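Local coordinates for uncharacterized protein (Bacteroides ovatus, PDB 3P02) that is of unknown function but joins an E-set-like region to a BT_3044-like region, both built chiefly of beta strands, at residues A[59-64]-A[88-93]; A[208-213]-A[274-279]. All coordinates share one frame; numbering follows the deposited sequence. Where two conformers were deposited one is given.

Followed from the N terminus, the chain first meets itself at contact 1, where the end of strand 55-61 faces the short strand 90-91. The 23 residues between them hold helix 65-74 and strand 83-84, so the contact closes a partly helical excursion within the DUF4973 region. Contact 2 opens much later, in the BT_3044-like region, and joins the start of strand 211-220 to the end of strand 262-278; its 60-residue loop contains no helix, only antiparallel strands and their turns. The two loops neither nest nor cross. Contact 1 links strands of two different sheets, contact 2 joins non-neighbouring strands of one sheet, and their centres lie about 35 Å apart.

Contact 1: A[59-64]-A[88-93]; sequences FSLRDD and KYYSFP
Two first torsions set up the meeting of Phe-92 and Phe-59. In Phe-92, CG sits between the backbone N and the carbonyl carbon (chi1 65°), which carries the ring over to the 59-64 backbone; in Phe-59, CG lies anti to the carbonyl carbon (chi1 -55°), and the ring runs off beside Pro-93. Phe-92 meets the other segment with a ring edge: its CE1 is 3.7 Å from Phe-59 O, which lies in the plane of the ring, and the same CE1 rests 3.9 Å from Phe-59 CB. Next to it, Phe-92 CZ reaches to 4.1 Å from Leu-61 N. The ring of Phe-59 answers with CD2, which stands 3.7 Å from Pro-93 O at an oblique approach. Farther along, Leu-61 and Tyr-90 cross at about a right angle, a methyl against a hydroxyl, CD1 to OH 4.0 Å. No hydrogen bond joins the two segments; ring carbons and a leucine methyl rest against backbone atoms and a tyrosine hydroxyl.

This is how one chain passes between sheets. Strand 90-91 pairs with 104-112, whereas the backbone of Lys-94, just past the segment, already bonds to Phe-59, where strand 95-98 takes up its place beside 55-61. Phe-92 touches Ile-109 of strand 104-112 and Leu-126 of strand 122-130, and so lies between the two sheets.

Contact 2: A[208-213]-A[274-279]; sequences INYKVF and FDFVDY
Tyr-210 reaches across to Phe-276 and the three residues after it, and can be followed outward along its side chain. From CB, the ring is set with CG anti to the carbonyl carbon (chi1 -67°), a turn that sends its far end toward the 274-279 backbone. CD1 comes first, 4.2 Å from Phe-276 CE2. Beyond it, CE1 meets Val-277 O at 3.5 Å, with the oxygen at the ring edge near its plane, and CZ passes close to Asp-278 CA. At the tip, OH takes a weak hydrogen bond from Tyr-279 N, 3.1 Å long and bent to 133°, and is also hydrogen-bonded to Thr-280 OG1. The same OH lies 3.7 Å from CD1 of the Tyr-279 ring, whose plane is turned 34° from that of Tyr-210.

Tyr-279 itself crosses Asn-209 at about a right angle, OH to CG 3.3 Å, and that hydroxyl also bonds Asn-236 ND2 and a water, which donates a weak bond to Asn-209 OD1. At the other end, the side chains of Val-212 and Phe-274 come from opposite directions, CG2 to CZ 4.1 Å. These strands are not neighbours in their antiparallel sheet, since 228-234 and 242-255 come between them in its order, which is consistent with a strongly curled sheet.

A leucine in place of Tyr-210 would probably leave Tyr-279 N without its hydroxyl acceptor and the Tyr-279 ring without its aromatic neighbour. Arg-200, which meets the Tyr-210 ring in a cation-pi contact, also forms a salt bridge to Asp-278 OD2, which Ser-281 OG bonds as well, so the buried carboxylate is probably kept charged beside the tyrosine ring.

Contact 1: A[59-64]-A[88-93]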
loop_
_atom_site.group_PDB
_atom_site.type_symbol
_atom_site.label_atom_id
_atom_site.label_comp_id
_atom_site.label_asym_id
_atom_site.label_seq_id
_atom_site.Cartn_x
_atom_site.Cartn_y
_atom_site.Cartn_z
ATOM N N PHE A 59 24.882 -6.630 1.880
ATOM C CA PHE A 59 23.610 -5.905 1.919
ATOM C C PHE A 59 23.203 -5.774 3.348
ATOM O O PHE A 59 23.254 -6.753 4.101
ATOM C CB PHE A 59 22.532 -6.657 1.134
ATOM C CG PHE A 59 22.929 -6.961 -0.285
ATOM C CD1 PHE A 59 22.810 -5.996 -1.277
ATOM C CD2 PHE A 59 23.382 -8.223 -0.639
ATOM C CE1 PHE A 59 23.140 -6.292 -2.600
ATOM C CE2 PHE A 59 23.751 -8.505 -1.955
ATOM C CZ PHE A 59 23.631 -7.536 -2.928
ATOM N N SER A 60 22.779 -4.591 3.736
ATOM C CA SER A 60 22.382 -4.422 5.112
ATOM C C SER A 60 21.260 -3.456 5.229
ATOM O O SER A 60 21.094 -2.562 4.392
ATOM C CB SER A 60 23.562 -3.924 5.944
ATOM O OG SER A 60 23.906 -2.594 5.593
ATOM N N LEU A 61 20.518 -3.605 6.324
ATOM C CA LEU A 61 19.508 -2.651 6.710
ATOM C C LEU A 61 20.256 -1.358 7.031
ATOM O O LEU A 61 21.241 -1.395 7.788
ATOM C CB LEU A 61 18.776 -3.214 7.930
ATOM C CG LEU A 61 17.812 -2.271 8.621
ATOM C CD1 LEU A 61 16.526 -2.172 7.834
ATOM C CD2 LEU A 61 17.538 -2.756 10.033
ATOM N N ARG A 62 19.865 -0.240 6.406
ATOM C CA ARG A 62 20.563 1.033 6.604
ATOM C C ARG A 62 19.813 1.837 7.683
ATOM O O ARG A 62 18.724 2.365 7.455
ATOM C CB ARG A 62 20.688 1.736 5.248
ATOM C CG ARG A 62 21.620 2.914 5.244
ATOM C CD ARG A 62 23.041 2.627 5.710
ATOM N NE ARG A 62 23.579 3.924 6.130
ATOM C CZ ARG A 62 24.861 4.204 6.325
ATOM N NH1 ARG A 62 25.802 3.284 6.082
ATOM N NH2 ARG A 62 25.224 5.418 6.739
ATOM N N ASP A 63 20.407 1.876 8.889
ATOM C CA ASP A 63 19.811 2.423 10.107
ATOM C C ASP A 63 19.532 3.949 10.096
ATOM O O ASP A 63 18.717 4.401 10.898
ATOM C CB ASP A 63 20.696 2.044 11.303
ATOM C CG ASP A 63 20.806 0.534 11.509
ATOM O OD1 ASP A 63 19.780 -0.163 11.356
ATOM O OD2 ASP A 63 21.920 0.054 11.824
ATOM N N ASP A 64 20.182 4.747 9.200
ATOM C CA ASP A 64 19.940 6.213 9.218
ATOM C C ASP A 64 19.076 6.766 8.064
ATOM O O ASP A 64 18.742 7.958 8.052
ATOM C CB ASP A 64 21.297 6.947 9.158
ATOM C CG ASP A 64 22.101 6.651 7.897
ATOM O OD1 ASP A 64 21.700 5.736 7.138
ATOM O OD2 ASP A 64 23.208 7.214 7.752
ATOM N N LYS A 88 10.612 -9.461 11.292
ATOM C CA LYS A 88 9.803 -10.667 11.129
ATOM C C LYS A 88 9.066 -10.700 9.780
ATOM O O LYS A 88 8.687 -11.776 9.322
ATOM C CB LYS A 88 8.814 -10.826 12.284
ATOM C CG LYS A 88 7.762 -9.724 12.397
ATOM C CD LYS A 88 6.772 -10.136 13.491
ATOM C CE LYS A 88 5.550 -9.282 13.511
ATOM N NZ LYS A 88 4.487 -9.897 14.355
ATOM N N TYR A 89 8.963 -9.542 9.103
ATOM C CA TYR A 89 8.253 -9.479 7.829
ATOM C C TYR A 89 9.114 -9.697 6.594
ATOM O O TYR A 89 8.554 -9.748 5.483
ATOM C CB TYR A 89 7.561 -8.134 7.693
ATOM C CG TYR A 89 6.490 -7.937 8.735
ATOM C CD1 TYR A 89 5.316 -8.680 8.701
ATOM C CD2 TYR A 89 6.648 -7.005 9.756
ATOM C CE1 TYR A 89 4.323 -8.504 9.663
ATOM C CE2 TYR A 89 5.658 -6.809 10.713
ATOM C CZ TYR A 89 4.497 -7.568 10.664
ATOM O OH TYR A 89 3.492 -7.402 11.588
ATOM N N TYR A 90 10.443 -9.864 6.747
ATOM C CA TYR A 90 11.226 -10.062 5.540
ATOM C C TYR A 90 12.464 -10.883 5.807
ATOM O O TYR A 90 12.887 -11.057 6.959
ATOM C CB TYR A 90 11.648 -8.679 4.918
ATOM C CG TYR A 90 12.570 -7.875 5.815
ATOM C CD1 TYR A 90 13.947 -8.128 5.848
ATOM C CD2 TYR A 90 12.058 -6.942 6.712
ATOM C CE1 TYR A 90 14.787 -7.446 6.734
ATOM C CE2 TYR A 90 12.891 -6.247 7.591
ATOM C CZ TYR A 90 14.254 -6.510 7.604
ATOM O OH TYR A 90 15.057 -5.850 8.495
ATOM N N SER A 91 13.084 -11.337 4.711
ATOM C CA SER A 91 14.392 -11.981 4.764
ATOM C C SER A 91 15.136 -11.741 3.466
ATOM O O SER A 91 14.551 -11.717 2.385
ATOM C CB SER A 91 14.303 -13.467 5.086
ATOM O OG SER A 91 13.852 -14.232 3.985
ATOM N N PHE A 92 16.439 -11.535 3.585
ATOM C CA PHE A 92 17.270 -11.346 2.401
ATOM C C PHE A 92 18.687 -11.802 2.725
ATOM O O PHE A 92 19.114 -11.664 3.871
ATOM C CB PHE A 92 17.228 -9.902 1.858
ATOM C CG PHE A 92 17.797 -8.842 2.764
ATOM C CD1 PHE A 92 19.168 -8.597 2.803
ATOM C CD2 PHE A 92 16.968 -8.058 3.551
ATOM C CE1 PHE A 92 19.693 -7.595 3.622
ATOM C CE2 PHE A 92 17.499 -7.069 4.384
ATOM C CZ PHE A 92 18.855 -6.841 4.418
ATOM N N PRO A 93 19.438 -12.341 1.756
ATOM C CA PRO A 93 20.815 -12.764 2.075
ATOM C C PRO A 93 21.702 -11.543 2.344
ATOM O O PRO A 93 21.579 -10.513 1.659
ATOM C CB PRO A 93 21.252 -13.540 0.831
ATOM C CG PRO A 93 20.413 -12.988 -0.268
ATOM C CD PRO A 93 19.082 -12.640 0.351
#

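Contact 2: A[208-213]-A[274-279]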
loop_
_atom_site.group_PDB
_atom_site.type_symbol
_atom_site.label_atom_id
_atom_site.label_comp_id
_atom_site.label_asym_id
_atom_site.label_seq_id
_atom_site.Cartn_x
_atom_site.Cartn_y
_atom_site.Cartn_z
ATOM N N ILE A 208 -6.389 6.031 12.757
ATOM C CA ILE A 208 -6.768 4.710 13.329
ATOM C C ILE A 208 -8.100 4.784 14.090
ATOM O O ILE A 208 -8.847 3.817 14.098
ATOM C CB ILE A 208 -5.647 4.172 14.244
ATOM C CG1 ILE A 208 -4.405 3.853 13.385
ATOM C CG2 ILE A 208 -6.127 2.928 15.029
ATOM C CD1 ILE A 208 -3.102 3.458 14.283
ATOM N N ASN A 209 -8.404 5.927 14.718
ATOM C CA ASN A 209 -9.664 6.076 15.464
ATOM C C ASN A 209 -10.910 5.944 14.594
ATOM O O ASN A 209 -12.010 5.783 15.134
ATOM C CB ASN A 209 -9.709 7.474 16.086
ATOM C CG ASN A 209 -8.575 7.701 17.040
ATOM O OD1 ASN A 209 -8.172 6.787 17.760
ATOM N ND2 ASN A 209 -8.154 8.947 17.147
ATOM N N TYR A 210 -10.743 6.112 13.254
ATOM C CA TYR A 210 -11.870 6.183 12.316
ATOM C C TYR A 210 -11.943 4.977 11.392
ATOM O O TYR A 210 -12.660 5.009 10.404
ATOM C CB TYR A 210 -11.786 7.520 11.519
ATOM C CG TYR A 210 -12.026 8.665 12.477
ATOM C CD1 TYR A 210 -13.317 9.003 12.873
ATOM C CD2 TYR A 210 -10.957 9.323 13.097
ATOM C CE1 TYR A 210 -13.547 9.941 13.871
ATOM C CE2 TYR A 210 -11.180 10.275 14.097
ATOM C CZ TYR A 210 -12.478 10.591 14.465
ATOM O OH TYR A 210 -12.704 11.517 15.455
ATOM N N LYS A 211 -11.212 3.925 11.705
ATOM C CA LYS A 211 -11.237 2.709 10.887
ATOM C C LYS A 211 -12.606 2.014 10.881
ATOM O O LYS A 211 -13.201 1.733 11.936
ATOM C CB LYS A 211 -10.194 1.717 11.407
ATOM C CG LYS A 211 -8.760 2.126 11.056
ATOM C CD LYS A 211 -7.706 1.271 11.776
ATOM C CE LYS A 211 -7.719 -0.169 11.298
ATOM N NZ LYS A 211 -6.800 -1.029 12.104
ATOM N N VAL A 212 -13.092 1.731 9.670
ATOM C CA VAL A 212 -14.345 0.995 9.461
ATOM C C VAL A 212 -13.991 -0.219 8.624
ATOM O O VAL A 212 -13.428 -0.073 7.533
ATOM C CB VAL A 212 -15.444 1.859 8.802
ATOM C CG1 VAL A 212 -16.679 0.997 8.521
ATOM C CG2 VAL A 212 -15.800 3.052 9.695
ATOM N N PHE A 213 -14.283 -1.403 9.150
ATOM C CA PHE A 213 -13.941 -2.654 8.498
ATOM C C PHE A 213 -15.074 -3.145 7.629
ATOM O O PHE A 213 -16.248 -2.997 7.983
ATOM C CB PHE A 213 -13.618 -3.718 9.547
ATOM C CG PHE A 213 -12.391 -3.444 10.395
ATOM C CD1 PHE A 213 -12.474 -2.643 11.537
ATOM C CD2 PHE A 213 -11.151 -3.955 10.033
ATOM C CE1 PHE A 213 -11.323 -2.336 12.290
ATOM C CE2 PHE A 213 -10.005 -3.668 10.793
ATOM C CZ PHE A 213 -10.101 -2.869 11.920
ATOM N N PHE A 274 -24.274 4.209 8.164
ATOM C CA PHE A 274 -23.899 4.153 9.566
ATOM C C PHE A 274 -23.675 5.505 10.163
ATOM O O PHE A 274 -23.110 6.401 9.527
ATOM C CB PHE A 274 -22.637 3.281 9.796
ATOM C CG PHE A 274 -21.374 3.786 9.112
ATOM C CD1 PHE A 274 -20.534 4.713 9.747
ATOM C CD2 PHE A 274 -21.040 3.367 7.838
ATOM C CE1 PHE A 274 -19.360 5.181 9.122
ATOM C CE2 PHE A 274 -19.851 3.808 7.230
ATOM C CZ PHE A 274 -19.030 4.726 7.872
ATOM N N ASP A 275 -24.027 5.615 11.446
ATOM C CA ASP A 275 -23.695 6.776 12.240
ATOM C C ASP A 275 -22.319 6.578 12.869
ATOM O O ASP A 275 -21.938 5.453 13.191
ATOM C CB ASP A 275 -24.724 7.014 13.368
ATOM C CG ASP A 275 -26.090 7.478 12.937
ATOM O OD1 ASP A 275 -26.219 7.993 11.784
ATOM O OD2 ASP A 275 -27.016 7.420 13.773
ATOM N N PHE A 276 -21.608 7.687 13.107
ATOM C CA PHE A 276 -20.346 7.676 13.836
ATOM C C PHE A 276 -20.128 9.058 14.362
ATOM O O PHE A 276 -20.747 10.013 13.885
ATOM C CB PHE A 276 -19.160 7.206 12.982
ATOM C CG PHE A 276 -18.674 8.266 12.037
ATOM C CD1 PHE A 276 -19.319 8.488 10.816
ATOM C CD2 PHE A 276 -17.574 9.068 12.371
ATOM C CE1 PHE A 276 -18.894 9.517 9.974
ATOM C CE2 PHE A 276 -17.173 10.111 11.540
ATOM C CZ PHE A 276 -17.822 10.321 10.340
ATOM N N VAL A 277 -19.214 9.178 15.321
ATOM C CA VAL A 277 -18.912 10.459 15.926
ATOM C C VAL A 277 -17.475 10.871 15.596
ATOM O O VAL A 277 -16.559 10.035 15.704
ATOM C CB VAL A 277 -19.130 10.340 17.465
ATOM C CG1 VAL A 277 -18.677 11.596 18.199
ATOM C CG2 VAL A 277 -20.587 10.021 17.795
ATOM N N ASP A 278 -17.281 12.140 15.252
ATOM C CA ASP A 278 -15.968 12.723 15.074
ATOM C C ASP A 278 -15.694 13.430 16.405
ATOM O O ASP A 278 -16.300 14.475 16.689
ATOM C CB ASP A 278 -15.936 13.682 13.885
ATOM C CG ASP A 278 -14.609 14.399 13.723
ATOM O OD1 ASP A 278 -13.823 14.470 14.726
ATOM O OD2 ASP A 278 -14.346 14.906 12.613
ATOM N N TYR A 279 -14.859 12.834 17.261
ATOM C CA TYR A 279 -14.607 13.403 18.585
ATOM C C TYR A 279 -13.208 14.037 18.666
ATOM O O TYR A 279 -12.724 14.312 19.764
ATOM C CB TYR A 279 -14.799 12.294 19.664
ATOM C CG TYR A 279 -13.829 11.134 19.529
ATOM C CD1 TYR A 279 -14.073 10.093 18.633
ATOM C CD2 TYR A 279 -12.680 11.061 20.322
ATOM C CE1 TYR A 279 -13.165 9.050 18.478
ATOM C CE2 TYR A 279 -11.793 9.997 20.210
ATOM C CZ TYR A 279 -12.043 8.987 19.291
ATOM O OH TYR A 279 -11.157 7.939 19.154
HETATM O O HOH W 1 -9.208 7.635 20.862
#